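Local coordinates for transposon Tn7 transposition protein tnsA (Escherichia coli, PDB 1T0F), which cuts the 5' DNA strands at the ends of transposon Tn7 as a restriction enzyme-like, metal-dependent endonuclease, forming the transposase together with TnsB, at residues Arg153-Trp156 with Gln157-Ile161; Asn172-Val175 with Lys176-Glu180; Asp210-Ile213 with Ile214-Cys217; Ser233-Arg236 with Ala237-Asn241; Ile248-Phe252 with Arg253-Cys257. One frame throughout, in Å; residues are numbered along the deposited sequence.

Contact 1 comes first, at the C-terminal end of helix 143-159, which joins strands 129-134 and 163-166 of the nuclease domain. Contact 2 starts helix 173-183, about 22 Å away between nearest atoms. Contact 3 caps helix 213-223, contact 4 lies at the end of helix 230-240, and contact 5 turns the loop that leads toward strand 261-262. All five are local and follow one another in series; none nests or crosses. In space the last four gather: 248-257 touches contacts 2, 3 and 4, Asn-178 binding the backbone at Ile-248 and Phe-252, Asn-212 binding Arg-253 O, and Ile-235 packing on the Phe-252 ring.

Contact 1 (Arg153-Trp156 with Gln157-Ile161); sequences RRYW and QQKQI
Lys-159 lays its ammonium over one face of the Tyr-155 ring, one helical turn back. NZ stands 3.8 Å from the ring centroid, 26° off the normal, a cation-pi contact displaced toward the rim where CZ and CE1 lie. Bends at chi2 and chi4 fold the lysine back to reach it. Both polar ends have further partners: NZ forms a salt bridge with Asp-92, and Tyr-155 OH bonds to Leu-89 N.

Trp-156 meets Ile-161 with the benzo side of its indole, Trp-156 CZ3 lying 3.6 Å from Ile-161 CD1, and the methyl sits at the ring's edge near its plane. One indole face carries Tyr-155 CD2, while NE1 bonds to Thr-116.

On another side of the helix Arg-153 and Gln-157 run alongside each other. Arg-153 NH1 donates to Gln-157 OE1 at 3.2 Å, approaching from above the amide plane, with guanidinium and amide turned 71° apart; the neighbouring nitrogen NH2 of the same guanidinium forms a salt bridge with Glu-150.

At Gln-160 the chain leaves the helix through a Schellman motif, and Ile-161 N bonds to Trp-156 O at 3.1 Å. With Asp-92 beside it, the lysine charge is probably stabilised by both the carboxylate and the electron-rich ring.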
loop_
_atom_site.group_PDB
_atom_site.type_symbol
_atom_site.label_atom_id
_atom_site.label_comp_id
_atom_site.label_asym_id
_atom_site.label_seq_id
_atom_site.Cartn_x
_atom_site.Cartn_y
_atom_site.Cartn_z
ATOM N N ARG A 153 -9.178 12.967 6.843
ATOM C CA ARG A 153 -10.505 12.832 6.252
ATOM C C ARG A 153 -10.978 14.176 5.719
ATOM O O ARG A 153 -11.428 14.279 4.575
ATOM C CB ARG A 153 -11.504 12.310 7.284
ATOM C CG ARG A 153 -12.896 12.049 6.710
ATOM C CD ARG A 153 -13.905 11.780 7.827
ATOM N NE ARG A 153 -14.258 12.996 8.563
ATOM C CZ ARG A 153 -15.082 13.937 8.108
ATOM N NH1 ARG A 153 -15.652 13.816 6.912
ATOM N NH2 ARG A 153 -15.331 15.010 8.844
ATOM N N ARG A 154 -10.871 15.211 6.549
ATOM C CA ARG A 154 -11.291 16.550 6.151
ATOM C C ARG A 154 -10.506 17.067 4.955
ATOM O O ARG A 154 -11.063 17.738 4.084
ATOM C CB ARG A 154 -11.140 17.524 7.328
ATOM C CG ARG A 154 -12.091 17.227 8.467
ATOM C CD ARG A 154 -12.002 18.287 9.559
ATOM N NE ARG A 154 -12.943 18.014 10.641
ATOM C CZ ARG A 154 -13.753 18.924 11.172
ATOM N NH1 ARG A 154 -13.738 20.172 10.722
ATOM N NH2 ARG A 154 -14.589 18.585 12.145
ATOM N N TYR A 155 -9.218 16.753 4.916
ATOM C CA TYR A 155 -8.353 17.183 3.822
ATOM C C TYR A 155 -8.901 16.697 2.484
ATOM O O TYR A 155 -9.136 17.484 1.564
ATOM C CB TYR A 155 -6.944 16.615 4.007
ATOM C CG TYR A 155 -5.956 17.057 2.944
ATOM C CD1 TYR A 155 -5.271 18.268 3.066
ATOM C CD2 TYR A 155 -5.710 16.271 1.815
ATOM C CE1 TYR A 155 -4.364 18.683 2.097
ATOM C CE2 TYR A 155 -4.806 16.683 0.834
ATOM C CZ TYR A 155 -4.136 17.893 0.989
ATOM O OH TYR A 155 -3.223 18.311 0.053
ATOM N N TRP A 156 -9.092 15.389 2.370
ATOM C CA TRP A 156 -9.608 14.842 1.119
ATOM C C TRP A 156 -11.058 15.242 0.846
ATOM O O TRP A 156 -11.455 15.391 -0.315
ATOM C CB TRP A 156 -9.430 13.327 1.118
ATOM C CG TRP A 156 -7.988 12.962 1.063
ATOM C CD1 TRP A 156 -7.245 12.400 2.054
ATOM C CD2 TRP A 156 -7.094 13.189 -0.032
ATOM N NE1 TRP A 156 -5.939 12.259 1.648
ATOM C CE2 TRP A 156 -5.819 12.738 0.371
ATOM C CE3 TRP A 156 -7.247 13.733 -1.315
ATOM C CZ2 TRP A 156 -4.702 12.813 -0.460
ATOM C CZ3 TRP A 156 -6.134 13.808 -2.140
ATOM C CH2 TRP A 156 -4.877 13.349 -1.709
ATOM N N GLN A 157 -11.853 15.428 1.895
ATOM C CA GLN A 157 -13.232 15.851 1.680
ATOM C C GLN A 157 -13.203 17.220 1.009
ATOM O O GLN A 157 -13.994 17.508 0.105
ATOM C CB GLN A 157 -13.993 15.945 3.001
ATOM C CG GLN A 157 -15.322 16.666 2.861
ATOM C CD GLN A 157 -16.078 16.764 4.163
ATOM O OE1 GLN A 157 -16.640 15.780 4.642
ATOM N NE2 GLN A 157 -16.091 17.952 4.750
ATOM N N GLN A 158 -12.275 18.055 1.459
ATOM C CA GLN A 158 -12.088 19.401 0.921
ATOM C C GLN A 158 -11.729 19.315 -0.569
ATOM O O GLN A 158 -12.196 20.118 -1.375
ATOM C CB GLN A 158 -10.959 20.085 1.693
ATOM C CG GLN A 158 -10.903 21.593 1.586
ATOM C CD GLN A 158 -9.842 22.175 2.508
ATOM O OE1 GLN A 158 -8.659 22.227 2.161
ATOM N NE2 GLN A 158 -10.258 22.592 3.700
ATOM N N LYS A 159 -10.904 18.330 -0.922
ATOM C CA LYS A 159 -10.466 18.120 -2.306
ATOM C C LYS A 159 -11.509 17.369 -3.143
ATOM O O LYS A 159 -11.332 17.184 -4.350
ATOM C CB LYS A 159 -9.158 17.324 -2.328
ATOM C CG LYS A 159 -7.981 17.986 -1.624
ATOM C CD LYS A 159 -7.519 19.225 -2.357
ATOM C CE LYS A 159 -6.262 19.798 -1.722
ATOM N NZ LYS A 159 -6.474 20.173 -0.294
ATOM N N GLN A 160 -12.581 16.931 -2.492
ATOM C CA GLN A 160 -13.656 16.200 -3.153
ATOM C C GLN A 160 -13.179 14.871 -3.751
ATOM O O GLN A 160 -13.683 14.399 -4.776
ATOM C CB GLN A 160 -14.302 17.089 -4.217
ATOM C CG GLN A 160 -14.867 18.380 -3.628
ATOM C CD GLN A 160 -15.650 19.197 -4.635
ATOM O OE1 GLN A 160 -16.667 18.747 -5.163
ATOM N NE2 GLN A 160 -15.179 20.411 -4.907
ATOM N N ILE A 161 -12.202 14.268 -3.083
ATOM C CA ILE A 161 -11.654 12.987 -3.505
ATOM C C ILE A 161 -12.014 11.941 -2.449
ATOM O O ILE A 161 -11.726 12.122 -1.267
ATOM C CB ILE A 161 -10.119 13.061 -3.649
ATOM C CG1 ILE A 161 -9.760 13.984 -4.825
ATOM C CG2 ILE A 161 -9.538 11.662 -3.846
ATOM C CD1 ILE A 161 -8.277 14.217 -4.991
#

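Contact 2 (Asn172-Val175 with Lys176-Glu180); sequences NPVV and KENIE
Glu-177 curls back over the carbonyl of Val-174. Its CB lies 3.8 Å from Pro-173 O, and CG comes within 2.9 Å of Val-174 O. With chi1 at 49°, CG sits between the backbone N and the carbonyl carbon, and a bend at chi2 turns the carboxylate alongside the Val-174 side chain. OE2 ends near Val-174 O and beside the CG1 methyl of that valine, a tight placement whose details are doubtful. OE1 makes a weak hydrogen bond to Ser-251 OG.

Val-174 O also accepts the backbone N-H of Asn-178. The amide of Asn-178 reaches past CG1 of Val-174 to the 248-252 loop, bonding to Phe-252 N and Ile-248 O. One residue further round the helix, Val-175 CG1 and Ile-179 CD1, a turn apart, pack side by side at 3.9 Å, Ile-179 also resting on helix 64-75.

At the start, Asn-172 OD1 takes Val-174 N at 2.7 Å and, weakly, Val-175 N, the N-cap that opens helix 173-183.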
loop_
_atom_site.group_PDB
_atom_site.type_symbol
_atom_site.label_atom_id
_atom_site.label_comp_id
_atom_site.label_asym_id
_atom_site.label_seq_id
_atom_site.Cartn_x
_atom_site.Cartn_y
_atom_site.Cartn_z
ATOM N N ASN A 172 -8.143 -9.825 1.820
ATOM C CA ASN A 172 -8.745 -11.078 1.397
ATOM C C ASN A 172 -7.921 -12.211 2.004
ATOM O O ASN A 172 -6.692 -12.154 2.017
ATOM C CB ASN A 172 -8.745 -11.159 -0.129
ATOM C CG ASN A 172 -9.282 -12.477 -0.640
ATOM O OD1 ASN A 172 -8.630 -13.511 -0.522
ATOM N ND2 ASN A 172 -10.480 -12.446 -1.202
ATOM N N PRO A 173 -8.592 -13.248 2.530
ATOM C CA PRO A 173 -7.972 -14.418 3.163
ATOM C C PRO A 173 -6.951 -15.169 2.301
ATOM O O PRO A 173 -5.958 -15.677 2.815
ATOM C CB PRO A 173 -9.173 -15.291 3.520
ATOM C CG PRO A 173 -10.261 -14.295 3.740
ATOM C CD PRO A 173 -10.061 -13.349 2.586
ATOM N N VAL A 174 -7.204 -15.251 1.001
ATOM C CA VAL A 174 -6.283 -15.943 0.108
ATOM C C VAL A 174 -5.076 -15.045 -0.137
ATOM O O VAL A 174 -3.958 -15.527 -0.277
ATOM C CB VAL A 174 -6.949 -16.285 -1.244
ATOM C CG1 VAL A 174 -5.928 -16.908 -2.180
ATOM C CG2 VAL A 174 -8.110 -17.249 -1.023
ATOM N N VAL A 175 -5.312 -13.735 -0.191
ATOM C CA VAL A 175 -4.228 -12.782 -0.401
ATOM C C VAL A 175 -3.292 -12.883 0.795
ATOM O O VAL A 175 -2.070 -12.896 0.651
ATOM C CB VAL A 175 -4.765 -11.334 -0.504
ATOM C CG1 VAL A 175 -3.603 -10.335 -0.508
ATOM C CG2 VAL A 175 -5.594 -11.184 -1.765
ATOM N N LYS A 176 -3.887 -12.975 1.978
ATOM C CA LYS A 176 -3.145 -13.083 3.220
ATOM C C LYS A 176 -2.246 -14.323 3.215
ATOM O O LYS A 176 -1.063 -14.238 3.542
ATOM C CB LYS A 176 -4.127 -13.138 4.393
ATOM C CG LYS A 176 -3.483 -13.038 5.764
ATOM C CD LYS A 176 -4.507 -12.625 6.827
ATOM C CE LYS A 176 -5.095 -11.241 6.533
ATOM N NZ LYS A 176 -5.978 -10.712 7.624
ATOM N N GLU A 177 -2.796 -15.474 2.835
ATOM C CA GLU A 177 -1.986 -16.689 2.814
ATOM C C GLU A 177 -0.878 -16.612 1.770
ATOM O O GLU A 177 0.213 -17.148 1.976
ATOM C CB GLU A 177 -2.867 -17.934 2.600
ATOM C CG GLU A 177 -3.863 -17.864 1.455
ATOM C CD GLU A 177 -3.394 -18.586 0.190
ATOM O OE1 GLU A 177 -2.966 -19.761 0.282
ATOM O OE2 GLU A 177 -3.470 -17.982 -0.899
ATOM N N ASN A 178 -1.141 -15.943 0.653
ATOM C CA ASN A 178 -0.110 -15.811 -0.377
ATOM C C ASN A 178 1.043 -14.948 0.116
ATOM O O ASN A 178 2.201 -15.243 -0.153
ATOM C CB ASN A 178 -0.679 -15.199 -1.661
ATOM C CG ASN A 178 -1.339 -16.232 -2.559
ATOM O OD1 ASN A 178 -0.864 -17.363 -2.678
ATOM N ND2 ASN A 178 -2.425 -15.839 -3.215
ATOM N N ILE A 179 0.723 -13.875 0.831
ATOM C CA ILE A 179 1.755 -12.982 1.355
ATOM C C ILE A 179 2.570 -13.710 2.422
ATOM O O ILE A 179 3.782 -13.523 2.541
ATOM C CB ILE A 179 1.116 -11.700 1.944
ATOM C CG1 ILE A 179 0.567 -10.833 0.802
ATOM C CG2 ILE A 179 2.132 -10.930 2.774
ATOM C CD1 ILE A 179 -0.205 -9.600 1.265
ATOM N N GLU A 180 1.897 -14.555 3.191
ATOM C CA GLU A 180 2.552 -15.330 4.237
ATOM C C GLU A 180 3.615 -16.237 3.620
ATOM O O GLU A 180 4.733 -16.336 4.115
ATOM C CB GLU A 180 1.514 -16.176 4.974
ATOM C CG GLU A 180 1.260 -15.746 6.409
ATOM C CD GLU A 180 -0.160 -16.041 6.868
ATOM O OE1 GLU A 180 -0.637 -17.178 6.657
ATOM O OE2 GLU A 180 -0.799 -15.132 7.444
#

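Contact 3 (Asp210-Ile213 with Ile214-Cys217); sequences DENI and INVC
Asn-212 OD1 is gripped by two backbone N-H groups. Asn-215 N reaches Asn-212 OD1 at 3.1 Å, in the carbonyl plane and on a lone pair; Ile-214 N, at 2.9 Å, is weaker because its N-H points well off the oxygen, at 123°. CG lies anti to the backbone N (chi1 173°), which brings the amide over the first turn, and ND2 is held by Arg-253 O.

This is the N-cap of helix 213-223, joined by the first backbone bond of the helix, from Val-216 N to Asn-212 O at 3.0 Å.

The Asn-215 side chain crosses that of Asn-212 at about a right angle, with Asn-215 ND2 3.6 Å from Asn-212 CB and the amide planes 51° apart. A water accepts from both Asn-215 ND2 and Asn-212 N. Before the cap, Glu-211 CB rests 3.7 Å from Val-216 CG2. On the buried side Ile-213 CD1 packs against Cys-217 SG, 4.0 Å away, while Cys-217 also touches Leu-232 of helix 230-240.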
loop_
_atom_site.group_PDB
_atom_site.type_symbol
_atom_site.label_atom_id
_atom_site.label_comp_id
_atom_site.label_asym_id
_atom_site.label_seq_id
_atom_site.Cartn_x
_atom_site.Cartn_y
_atom_site.Cartn_z
ATOM N N ASP A 210 -1.385 -23.203 -19.999
ATOM C CA ASP A 210 -2.517 -23.933 -19.440
ATOM C C ASP A 210 -2.166 -24.838 -18.267
ATOM O O ASP A 210 -3.058 -25.401 -17.634
ATOM C CB ASP A 210 -3.194 -24.778 -20.527
ATOM C CG ASP A 210 -3.835 -23.933 -21.607
ATOM O OD1 ASP A 210 -4.683 -23.076 -21.268
ATOM O OD2 ASP A 210 -3.494 -24.130 -22.794
ATOM N N GLU A 211 -0.880 -24.979 -17.968
ATOM C CA GLU A 211 -0.470 -25.855 -16.878
ATOM C C GLU A 211 -0.237 -25.173 -15.531
ATOM O O GLU A 211 0.017 -23.968 -15.460
ATOM C CB GLU A 211 0.771 -26.651 -17.302
ATOM C CG GLU A 211 0.478 -27.600 -18.468
ATOM C CD GLU A 211 1.686 -28.406 -18.920
ATOM O OE1 GLU A 211 2.262 -29.147 -18.094
ATOM O OE2 GLU A 211 2.053 -28.307 -20.111
ATOM N N ASN A 212 -0.345 -25.962 -14.465
ATOM C CA ASN A 212 -0.160 -25.484 -13.099
ATOM C C ASN A 212 1.281 -25.023 -12.884
ATOM O O ASN A 212 2.228 -25.724 -13.238
ATOM C CB ASN A 212 -0.530 -26.599 -12.112
ATOM C CG ASN A 212 -0.204 -26.248 -10.676
ATOM O OD1 ASN A 212 0.918 -26.448 -10.213
ATOM N ND2 ASN A 212 -1.187 -25.711 -9.965
ATOM N N ILE A 213 1.441 -23.842 -12.288
ATOM C CA ILE A 213 2.767 -23.268 -12.065
ATOM C C ILE A 213 3.749 -24.125 -11.266
ATOM O O ILE A 213 4.933 -24.166 -11.590
ATOM C CB ILE A 213 2.657 -21.866 -11.393
ATOM C CG1 ILE A 213 4.046 -21.245 -11.238
ATOM C CG2 ILE A 213 1.990 -21.984 -10.040
ATOM C CD1 ILE A 213 4.755 -21.000 -12.548
ATOM N N ILE A 214 3.278 -24.802 -10.224
ATOM C CA ILE A 214 4.173 -25.628 -9.418
ATOM C C ILE A 214 4.650 -26.842 -10.223
ATOM O O ILE A 214 5.831 -27.195 -10.188
ATOM C CB ILE A 214 3.481 -26.106 -8.122
ATOM C CG1 ILE A 214 2.886 -24.905 -7.373
ATOM C CG2 ILE A 214 4.485 -26.832 -7.238
ATOM C CD1 ILE A 214 3.899 -23.821 -7.022
ATOM N N ASN A 215 3.733 -27.470 -10.952
ATOM C CA ASN A 215 4.090 -28.627 -11.770
ATOM C C ASN A 215 5.143 -28.223 -12.795
ATOM O O ASN A 215 6.161 -28.897 -12.953
ATOM C CB ASN A 215 2.860 -29.185 -12.488
ATOM C CG ASN A 215 1.888 -29.849 -11.542
ATOM O OD1 ASN A 215 2.254 -30.233 -10.431
ATOM N ND2 ASN A 215 0.645 -30.003 -11.980
ATOM N N VAL A 216 4.903 -27.107 -13.480
ATOM C CA VAL A 216 5.842 -26.621 -14.479
ATOM C C VAL A 216 7.229 -26.357 -13.893
ATOM O O VAL A 216 8.234 -26.762 -14.481
ATOM C CB VAL A 216 5.323 -25.335 -15.164
ATOM C CG1 VAL A 216 6.408 -24.747 -16.055
ATOM C CG2 VAL A 216 4.096 -25.656 -15.998
ATOM N N CYS A 217 7.296 -25.685 -12.746
ATOM C CA CYS A 217 8.590 -25.410 -12.128
ATOM C C CYS A 217 9.365 -26.702 -11.878
ATOM O O CYS A 217 10.573 -26.766 -12.102
ATOM C CB CYS A 217 8.417 -24.668 -10.798
ATOM S SG CYS A 217 7.888 -22.950 -10.976
HETATM O O HOH W 1 0.246 -28.943 -14.633
#

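Contact 4 (Ser233-Arg236 with Ala237-Asn241); sequences SEIR and ALTAN
The peptide carbonyl of Ile-235 is approached from both faces of its plane by one residue, Thr-239. Thr-239 N comes to Ile-235 O at 2.9 Å from one face; the hydroxyl, Thr-239 OG1, donates to Ile-235 O at 2.7 Å from the other, 38° above the plane. With chi1 at -60°, OG1 stands beside its own backbone N and leans back over the preceding turn. Thr-239 OG1 also lies 3.8 Å from Ile-235 CG2, where the two side chains meet at a slant.

A second carbonyl plane, that of Ala-237, is also held from opposite faces, by the backbone N and the amide of Asn-241. Asn-241 ND2 donates to Ala-237 O at 2.8 Å and nearly straight (169°), with the acceptor in the amide plane; it also bonds to Glu-188 O. In each case a side-chain donor adds to the ordinary backbone bond. Leu-238 lays CG 3.4 Å from Glu-234 O, while the Glu-234 carboxylate bonds to Gln-197.

Arg-236 runs extended from CG to NE to a cation-pi contact with Trp-181. Ile-235 and Leu-238 pack on Leu-201 of helix 198-207 and on Ile-244 of strand 244-245, and Ala-237 rests on Leu-194 of helix 192-195.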
loop_
_atom_site.group_PDB
_atom_site.type_symbol
_atom_site.label_atom_id
_atom_site.label_comp_id
_atom_site.label_asym_id
_atom_site.label_seq_id
_atom_site.Cartn_x
_atom_site.Cartn_y
_atom_site.Cartn_z
ATOM N N SER A 233 12.087 -21.434 -6.655
ATOM C CA SER A 233 12.771 -20.465 -5.800
ATOM C C SER A 233 13.067 -19.189 -6.574
ATOM O O SER A 233 13.009 -18.092 -6.019
ATOM C CB SER A 233 14.071 -21.053 -5.236
ATOM O OG SER A 233 15.028 -21.287 -6.257
ATOM N N GLU A 234 13.380 -19.328 -7.858
ATOM C CA GLU A 234 13.662 -18.161 -8.684
ATOM C C GLU A 234 12.372 -17.384 -8.928
ATOM O O GLU A 234 12.341 -16.161 -8.817
ATOM C CB GLU A 234 14.272 -18.584 -10.022
ATOM C CG GLU A 234 15.540 -19.404 -9.886
ATOM C CD GLU A 234 16.197 -19.679 -11.224
ATOM O OE1 GLU A 234 15.468 -20.003 -12.189
ATOM O OE2 GLU A 234 17.442 -19.582 -11.310
ATOM N N ILE A 235 11.305 -18.106 -9.259
ATOM C CA ILE A 235 10.008 -17.489 -9.507
ATOM C C ILE A 235 9.523 -16.797 -8.233
ATOM O O ILE A 235 8.978 -15.697 -8.278
ATOM C CB ILE A 235 8.963 -18.554 -9.944
ATOM C CG1 ILE A 235 9.297 -19.063 -11.348
ATOM C CG2 ILE A 235 7.558 -17.971 -9.921
ATOM C CD1 ILE A 235 9.204 -18.009 -12.426
ATOM N N ARG A 236 9.730 -17.450 -7.100
ATOM C CA ARG A 236 9.312 -16.902 -5.822
ATOM C C ARG A 236 10.003 -15.567 -5.542
ATOM O O ARG A 236 9.352 -14.597 -5.150
ATOM C CB ARG A 236 9.624 -17.906 -4.706
ATOM C CG ARG A 236 9.098 -17.518 -3.335
ATOM C CD ARG A 236 9.377 -18.635 -2.324
ATOM N NE ARG A 236 8.933 -18.295 -0.975
ATOM C CZ ARG A 236 9.422 -17.285 -0.260
ATOM N NH1 ARG A 236 10.373 -16.513 -0.765
ATOM N NH2 ARG A 236 8.961 -17.050 0.963
ATOM N N ALA A 237 11.318 -15.520 -5.752
ATOM C CA ALA A 237 12.088 -14.302 -5.506
ATOM C C ALA A 237 11.689 -13.172 -6.451
ATOM O O ALA A 237 11.542 -12.018 -6.029
ATOM C CB ALA A 237 13.588 -14.595 -5.630
ATOM N N LEU A 238 11.507 -13.496 -7.729
ATOM C CA LEU A 238 11.127 -12.482 -8.708
ATOM C C LEU A 238 9.709 -11.974 -8.442
ATOM O O LEU A 238 9.408 -10.799 -8.668
ATOM C CB LEU A 238 11.232 -13.056 -10.127
ATOM C CG LEU A 238 12.668 -13.311 -10.605
ATOM C CD1 LEU A 238 12.673 -14.219 -11.841
ATOM C CD2 LEU A 238 13.338 -11.968 -10.901
ATOM N N THR A 239 8.844 -12.855 -7.951
ATOM C CA THR A 239 7.468 -12.472 -7.659
ATOM C C THR A 239 7.406 -11.567 -6.423
ATOM O O THR A 239 6.698 -10.564 -6.418
ATOM C CB THR A 239 6.568 -13.708 -7.413
ATOM O OG1 THR A 239 6.563 -14.541 -8.580
ATOM C CG2 THR A 239 5.137 -13.270 -7.134
ATOM N N ALA A 240 8.154 -11.924 -5.383
ATOM C CA ALA A 240 8.172 -11.137 -4.147
ATOM C C ALA A 240 8.690 -9.724 -4.412
ATOM O O ALA A 240 8.250 -8.753 -3.784
ATOM C CB ALA A 240 9.039 -11.827 -3.105
ATOM N N ASN A 241 9.625 -9.611 -5.348
ATOM C CA ASN A 241 10.193 -8.320 -5.704
ATOM C C ASN A 241 9.327 -7.543 -6.687
ATOM O O ASN A 241 9.622 -6.387 -7.000
ATOM C CB ASN A 241 11.602 -8.507 -6.265
ATOM C CG ASN A 241 12.630 -8.700 -5.174
ATOM O OD1 ASN A 241 13.116 -7.732 -4.596
ATOM N ND2 ASN A 241 12.951 -9.955 -4.870
#

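Contact 5 (Ile248-Phe252 with Arg253-Cys257); sequences IYKSF and RANKC
Lys-250 and Asn-255 meet at a slant across the turn, with CB of the lysine 3.8 Å from ND2 of the asparagine. That amide nitrogen, Asn-255 ND2, donates to Ser-251 O at 3.0 Å, the acceptor lying in the amide plane, and weakly to Lys-250 O. Ala-254 N reaches Ser-251 O from the opposite face of its carbonyl, at 2.9 Å, clamping the oxygen between two donors. OD1 of Asn-255 accepts from Asn-247 N, which fixes the amide's rotation. Lys-250 CG also lies over the Ala-254 methyl, CB, 3.8 Å away.

On the other flank Arg-253 bends back beside Ser-251, bringing Arg-253 CG within 3.4 Å of Ser-251 OG. A water sits in the guanidinium plane at its edge, accepting from NE and Arg-253 N and bonded to Ser-251 OG. Phe-252 turns away into the interior, edge-to-face with Phe-246.

The bonds from Ala-254 N to Ser-251 O and from Asn-255 N to Phe-252 O are the i to i+3 pattern of a short 3-10 turn.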
loop_
_atom_site.group_PDB
_atom_site.type_symbol
_atom_site.label_atom_id
_atom_site.label_comp_id
_atom_site.label_asym_id
_atom_site.label_seq_id
_atom_site.Cartn_x
_atom_site.Cartn_y
_atom_site.Cartn_z
ATOM N N ILE A 248 -3.358 -13.061 -7.216
ATOM C CA ILE A 248 -3.242 -13.107 -5.762
ATOM C C ILE A 248 -4.514 -13.545 -5.049
ATOM O O ILE A 248 -4.478 -13.889 -3.867
ATOM C CB ILE A 248 -2.822 -11.728 -5.196
ATOM C CG1 ILE A 248 -3.898 -10.682 -5.499
ATOM C CG2 ILE A 248 -1.516 -11.294 -5.822
ATOM C CD1 ILE A 248 -3.729 -9.383 -4.718
ATOM N N TYR A 249 -5.633 -13.525 -5.761
ATOM C CA TYR A 249 -6.900 -13.930 -5.169
ATOM C C TYR A 249 -7.081 -15.440 -5.230
ATOM O O TYR A 249 -8.088 -15.981 -4.789
ATOM C CB TYR A 249 -8.051 -13.196 -5.854
ATOM C CG TYR A 249 -8.156 -11.766 -5.370
ATOM C CD1 TYR A 249 -8.708 -11.473 -4.124
ATOM C CD2 TYR A 249 -7.635 -10.715 -6.123
ATOM C CE1 TYR A 249 -8.736 -10.160 -3.634
ATOM C CE2 TYR A 249 -7.655 -9.408 -5.644
ATOM C CZ TYR A 249 -8.206 -9.139 -4.403
ATOM O OH TYR A 249 -8.230 -7.842 -3.938
ATOM N N LYS A 250 -6.074 -16.112 -5.773
ATOM C CA LYS A 250 -6.074 -17.564 -5.867
ATOM C C LYS A 250 -4.754 -17.999 -5.254
ATOM O O LYS A 250 -3.742 -17.323 -5.424
ATOM C CB LYS A 250 -6.145 -17.999 -7.330
ATOM C CG LYS A 250 -6.183 -19.503 -7.541
ATOM C CD LYS A 250 -6.315 -19.837 -9.020
ATOM C CE LYS A 250 -7.595 -19.257 -9.605
ATOM N NZ LYS A 250 -7.758 -19.602 -11.049
ATOM N N SER A 251 -4.760 -19.108 -4.520
ATOM C CA SER A 251 -3.530 -19.601 -3.920
ATOM C C SER A 251 -2.495 -19.665 -5.038
ATOM O O SER A 251 -2.800 -20.116 -6.146
ATOM C CB SER A 251 -3.748 -20.998 -3.335
ATOM O OG SER A 251 -2.581 -21.458 -2.676
ATOM N N PHE A 252 -1.280 -19.204 -4.762
ATOM C CA PHE A 252 -0.235 -19.218 -5.777
ATOM C C PHE A 252 -0.043 -20.626 -6.341
ATOM O O PHE A 252 0.085 -20.799 -7.547
ATOM C CB PHE A 252 1.085 -18.696 -5.188
ATOM C CG PHE A 252 2.233 -18.690 -6.166
ATOM C CD1 PHE A 252 2.964 -19.854 -6.410
ATOM C CD2 PHE A 252 2.569 -17.527 -6.859
ATOM C CE1 PHE A 252 4.014 -19.863 -7.335
ATOM C CE2 PHE A 252 3.614 -17.522 -7.788
ATOM C CZ PHE A 252 4.339 -18.697 -8.026
ATOM N N ARG A 253 -0.047 -21.628 -5.469
ATOM C CA ARG A 253 0.156 -23.012 -5.904
ATOM C C ARG A 253 -0.929 -23.474 -6.873
ATOM O O ARG A 253 -0.749 -24.455 -7.597
ATOM C CB ARG A 253 0.175 -23.945 -4.691
ATOM C CG ARG A 253 -1.210 -24.243 -4.151
ATOM C CD ARG A 253 -1.153 -25.053 -2.880
ATOM N NE ARG A 253 -0.595 -24.274 -1.783
ATOM C CZ ARG A 253 -0.549 -24.693 -0.525
ATOM N NH1 ARG A 253 -1.030 -25.887 -0.208
ATOM N NH2 ARG A 253 -0.028 -23.914 0.415
ATOM N N ALA A 254 -2.055 -22.767 -6.884
ATOM C CA ALA A 254 -3.179 -23.099 -7.752
ATOM C C ALA A 254 -3.198 -22.282 -9.047
ATOM O O ALA A 254 -4.033 -22.507 -9.922
ATOM C CB ALA A 254 -4.484 -22.903 -6.991
ATOM N N ASN A 255 -2.283 -21.327 -9.169
ATOM C CA ASN A 255 -2.226 -20.503 -10.374
ATOM C C ASN A 255 -1.722 -21.306 -11.566
ATOM O O ASN A 255 -0.871 -22.176 -11.416
ATOM C CB ASN A 255 -1.271 -19.318 -10.175
ATOM C CG ASN A 255 -1.954 -18.093 -9.600
ATOM O OD1 ASN A 255 -1.913 -17.019 -10.195
ATOM N ND2 ASN A 255 -2.569 -18.243 -8.437
ATOM N N LYS A 256 -2.255 -21.009 -12.747
ATOM C CA LYS A 256 -1.787 -21.646 -13.966
ATOM C C LYS A 256 -0.708 -20.695 -14.464
ATOM O O LYS A 256 -0.681 -19.532 -14.063
ATOM C CB LYS A 256 -2.907 -21.755 -15.001
ATOM C CG LYS A 256 -3.978 -22.761 -14.629
ATOM C CD LYS A 256 -4.997 -22.922 -15.746
ATOM C CE LYS A 256 -6.043 -23.953 -15.364
ATOM N NZ LYS A 256 -6.708 -23.591 -14.078
ATOM N N CYS A 257 0.176 -21.175 -15.329
ATOM C CA CYS A 257 1.255 -20.338 -15.839
ATOM C C CYS A 257 0.775 -19.073 -16.544
ATOM O O CYS A 257 1.456 -18.038 -16.514
ATOM C CB CYS A 257 2.152 -21.158 -16.767
ATOM S SG CYS A 257 3.045 -22.471 -15.895
HETATM O O HOH W 2 0.269 -21.504 -2.458
#